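NADH dehydrogenase, putative (Plasmodium falciparum, PDB 5JWC) is a flavin-dependent type II NADH dehydrogenase that probably passes electrons from NADH to ubiquinone. Local coordinates at residues A[59-64]-A[100-105]. Residues are numbered along the deposited sequence; the frame is centred on the assembly and turned at random.
Sequences PRNYFT and YLQLEC. With FAD (flavin-adenine dinucleotide), chain C.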
loop_
_atom_site.group_PDB
_atom_site.type_symbol
_atom_site.label_atom_id
_atom_site.label_comp_id
_atom_site.label_asym_id
_atom_site.label_seq_id
_atom_site.Cartn_x
_atom_site.Cartn_y
_atom_site.Cartn_z
ATOM N N PRO A 59 3.744 8.966 -17.540
ATOM C CA PRO A 59 2.616 8.112 -17.137
ATOM C C PRO A 59 2.603 7.863 -15.628
ATOM O O PRO A 59 1.633 7.324 -15.102
ATOM C CB PRO A 59 2.861 6.810 -17.911
ATOM C CG PRO A 59 4.360 6.774 -18.110
ATOM C CD PRO A 59 4.769 8.222 -18.294
ATOM N N ARG A 60 3.674 8.271 -14.954
ATOM C CA ARG A 60 3.838 8.087 -13.515
ATOM C C ARG A 60 3.695 9.436 -12.829
ATOM O O ARG A 60 4.507 10.347 -13.062
ATOM C CB ARG A 60 5.217 7.476 -13.216
ATOM C CG ARG A 60 5.369 6.783 -11.875
ATOM C CD ARG A 60 6.789 6.208 -11.724
ATOM N NE ARG A 60 7.773 7.272 -11.572
ATOM C CZ ARG A 60 9.092 7.078 -11.560
ATOM N NH1 ARG A 60 9.583 5.850 -11.683
ATOM N NH2 ARG A 60 9.909 8.109 -11.408
ATOM N N ASN A 61 2.680 9.596 -11.985
ATOM C CA ASN A 61 2.462 10.923 -11.410
ATOM C C ASN A 61 3.186 11.114 -10.079
ATOM O O ASN A 61 2.881 12.024 -9.307
ATOM C CB ASN A 61 0.962 11.223 -11.290
ATOM C CG ASN A 61 0.324 10.551 -10.114
ATOM O OD1 ASN A 61 0.682 9.431 -9.762
ATOM N ND2 ASN A 61 -0.633 11.232 -9.497
ATOM N N TYR A 62 4.178 10.270 -9.831
ATOM C CA TYR A 62 5.051 10.448 -8.679
ATOM C C TYR A 62 6.503 10.231 -9.108
ATOM O O TYR A 62 6.753 9.580 -10.105
ATOM C CB TYR A 62 4.666 9.481 -7.542
ATOM C CG TYR A 62 4.588 8.043 -8.013
ATOM C CD1 TYR A 62 5.695 7.200 -7.935
ATOM C CD2 TYR A 62 3.420 7.535 -8.565
ATOM C CE1 TYR A 62 5.641 5.906 -8.362
ATOM C CE2 TYR A 62 3.352 6.210 -9.005
ATOM C CZ TYR A 62 4.475 5.410 -8.904
ATOM O OH TYR A 62 4.440 4.108 -9.350
ATOM N N PHE A 63 7.437 10.788 -8.343
ATOM C CA PHE A 63 8.870 10.525 -8.484
ATOM C C PHE A 63 9.224 9.343 -7.588
ATOM O O PHE A 63 8.712 9.249 -6.474
ATOM C CB PHE A 63 9.681 11.772 -8.095
ATOM C CG PHE A 63 11.111 11.489 -7.651
ATOM C CD1 PHE A 63 12.127 11.286 -8.588
ATOM C CD2 PHE A 63 11.438 11.453 -6.290
ATOM C CE1 PHE A 63 13.449 11.052 -8.180
ATOM C CE2 PHE A 63 12.746 11.212 -5.877
ATOM C CZ PHE A 63 13.750 11.017 -6.822
ATOM N N THR A 64 10.092 8.450 -8.066
ATOM C CA THR A 64 10.530 7.306 -7.265
ATOM C C THR A 64 11.971 7.462 -6.812
ATOM O O THR A 64 12.879 7.578 -7.646
ATOM C CB THR A 64 10.413 5.999 -8.056
ATOM O OG1 THR A 64 9.044 5.800 -8.428
ATOM C CG2 THR A 64 10.932 4.781 -7.221
ATOM N N TYR A 100 1.355 19.490 -14.930
ATOM C CA TYR A 100 1.670 18.085 -15.099
ATOM C C TYR A 100 0.523 17.380 -15.812
ATOM O O TYR A 100 -0.634 17.618 -15.505
ATOM C CB TYR A 100 1.953 17.398 -13.748
ATOM C CG TYR A 100 1.911 15.881 -13.883
ATOM C CD1 TYR A 100 2.935 15.182 -14.523
ATOM C CD2 TYR A 100 0.810 15.160 -13.441
ATOM C CE1 TYR A 100 2.879 13.797 -14.683
ATOM C CE2 TYR A 100 0.742 13.798 -13.594
ATOM C CZ TYR A 100 1.770 13.114 -14.217
ATOM O OH TYR A 100 1.667 11.741 -14.354
ATOM N N LEU A 101 0.851 16.484 -16.734
ATOM C CA LEU A 101 -0.151 15.715 -17.459
ATOM C C LEU A 101 0.209 14.237 -17.399
ATOM O O LEU A 101 1.353 13.870 -17.671
ATOM C CB LEU A 101 -0.242 16.167 -18.928
ATOM C CG LEU A 101 -0.829 17.549 -19.184
ATOM C CD1 LEU A 101 -0.785 17.866 -20.676
ATOM C CD2 LEU A 101 -2.270 17.629 -18.635
ATOM N N GLN A 102 -0.748 13.387 -17.035
ATOM C CA GLN A 102 -0.459 11.964 -16.971
ATOM C C GLN A 102 -0.623 11.324 -18.334
ATOM O O GLN A 102 -1.686 10.805 -18.676
ATOM C CB GLN A 102 -1.339 11.261 -15.950
ATOM C CG GLN A 102 -0.905 9.826 -15.722
ATOM C CD GLN A 102 -1.539 9.219 -14.493
ATOM O OE1 GLN A 102 -0.848 8.651 -13.643
ATOM N NE2 GLN A 102 -2.852 9.329 -14.389
ATOM N N LEU A 103 0.451 11.358 -19.108
ATOM C CA LEU A 103 0.434 10.842 -20.458
ATOM C C LEU A 103 1.736 10.107 -20.723
ATOM O O LEU A 103 2.758 10.416 -20.106
ATOM C CB LEU A 103 0.269 11.983 -21.457
ATOM C CG LEU A 103 -1.000 12.829 -21.405
ATOM C CD1 LEU A 103 -0.807 14.067 -22.262
ATOM C CD2 LEU A 103 -2.187 12.001 -21.887
ATOM N N GLU A 104 1.689 9.157 -21.650
ATOM C CA GLU A 104 2.875 8.495 -22.166
ATOM C C GLU A 104 3.209 9.066 -23.552
ATOM O O GLU A 104 2.355 9.065 -24.445
ATOM C CB GLU A 104 2.635 6.988 -22.247
ATOM C CG GLU A 104 3.738 6.231 -22.948
ATOM C CD GLU A 104 3.352 4.798 -23.287
ATOM O OE1 GLU A 104 2.564 4.180 -22.535
ATOM O OE2 GLU A 104 3.842 4.293 -24.323
ATOM N N CYS A 105 4.428 9.564 -23.743
ATOM C CA CYS A 105 4.841 10.043 -25.064
ATOM C C CYS A 105 5.170 8.875 -26.006
ATOM O O CYS A 105 5.846 7.920 -25.611
ATOM C CB CYS A 105 6.037 10.986 -24.960
ATOM S SG CYS A 105 6.521 11.726 -26.555
HETATM P PA FAD C . 14.050 7.382 -14.250
HETATM O O1A FAD C . 13.797 5.903 -14.300
HETATM O O2A FAD C . 14.417 7.889 -12.900
HETATM O O5B FAD C . 12.777 8.187 -14.817
HETATM C C5B FAD C . 12.241 7.929 -16.095
HETATM C C4B FAD C . 10.853 8.547 -16.110
HETATM O O4B FAD C . 10.362 8.559 -17.435
HETATM C C3B FAD C . 9.867 7.732 -15.268
HETATM O O3B FAD C . 9.027 8.627 -14.571
HETATM C C2B FAD C . 9.027 7.021 -16.306
HETATM O O2B FAD C . 7.723 6.791 -15.825
HETATM C C1B FAD C . 9.040 8.068 -17.413
HETATM N N9A FAD C . 8.737 7.566 -18.756
HETATM C C8A FAD C . 9.071 6.350 -19.303
HETATM N N7A FAD C . 8.601 6.330 -20.575
HETATM C C5A FAD C . 7.984 7.503 -20.839
HETATM C C6A FAD C . 7.345 7.984 -21.971
HETATM N N6A FAD C . 7.333 7.265 -23.093
HETATM N N1A FAD C . 6.809 9.251 -21.946
HETATM C C2A FAD C . 6.905 10.026 -20.805
HETATM N N3A FAD C . 7.541 9.537 -19.678
HETATM C C4A FAD C . 8.063 8.290 -19.700
HETATM N N1 FAD C . 21.641 5.441 -8.918
HETATM C C2 FAD C . 22.549 5.997 -8.058
HETATM O O2 FAD C . 23.216 6.957 -8.426
HETATM N N3 FAD C . 22.709 5.500 -6.775
HETATM C C4 FAD C . 21.963 4.444 -6.323
HETATM O O4 FAD C . 22.123 4.030 -5.167
HETATM C C4X FAD C . 21.028 3.878 -7.182
HETATM N N5 FAD C . 20.253 2.815 -6.776
HETATM C C5X FAD C . 19.324 2.268 -7.654
HETATM C C6 FAD C . 18.529 1.215 -7.243
HETATM C C7 FAD C . 17.593 0.646 -8.099
HETATM C C7M FAD C . 16.755 -0.511 -7.607
HETATM C C8 FAD C . 17.439 1.150 -9.384
HETATM C C8M FAD C . 16.437 0.551 -10.327
HETATM C C9 FAD C . 18.238 2.216 -9.802
HETATM C C9A FAD C . 19.174 2.780 -8.939
HETATM N N10 FAD C . 19.965 3.842 -9.343
HETATM C C10 FAD C . 20.873 4.388 -8.475
HETATM C "C1'" FAD C . 19.878 4.391 -10.737
HETATM C "C2'" FAD C . 18.872 5.493 -10.947
HETATM O "O2'" FAD C . 17.611 5.038 -10.544
HETATM C "C3'" FAD C . 18.811 5.768 -12.439
HETATM O "O3'" FAD C . 20.095 6.037 -12.954
HETATM C "C4'" FAD C . 17.890 6.963 -12.619
HETATM O "O4'" FAD C . 16.588 6.490 -12.390
HETATM C "C5'" FAD C . 17.990 7.586 -14.002
HETATM O "O5'" FAD C . 17.150 8.722 -14.011
HETATM P P FAD C . 16.204 9.003 -15.284
HETATM O O1P FAD C . 15.492 10.321 -15.085
HETATM O O2P FAD C . 17.085 8.932 -16.500
HETATM O O3P FAD C . 15.192 7.738 -15.334
#
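The Tyr-100 ring meets Asn-61 obliquely, with CE2 3.5 Å from Asn-61 CB. Tyr-100 CG is anti to the backbone N (chi1 165°), and the ring reaches out until OH meets CA and CB of Asn-61. The hydroxyl bonds to the backbone oxygen of Ser-58. The Arg-60 guanidinium lies between two oxygens, both offset toward the rim: Thr-64 OG1 over one face, FAD O3B over the other, 3.3 Å from Arg-60 NH2. Arg-60 NE donates to Tyr-62 O at 2.9 Å, with the acceptor tilted out of the guanidinium plane. Arg-60 CG lies over one face of the Tyr-62 ring, toward its rim. Beyond it the chain turns (chi3 70°) and carries the guanidinium to the ribose. Pro-59 CD is 3.4 Å from FAD N3A and touches Leu-103 O. The proline N, 3.1 Å from Leu-103 O, has no hydrogen to donate. Cys-105 reads the adenine through its backbone: Cys-105 N donates to FAD N1A (3.0 Å, 157°), and FAD N6A donates to Cys-105 O at 3.0 Å. Both segments hold the adenosine end of FAD in the Rossmann-type domain. A magnesium ion lies about 3 Å from the Arg-60 side chain. Asp-157, salt-bridged to Arg-60, probably helps balance this positive charge.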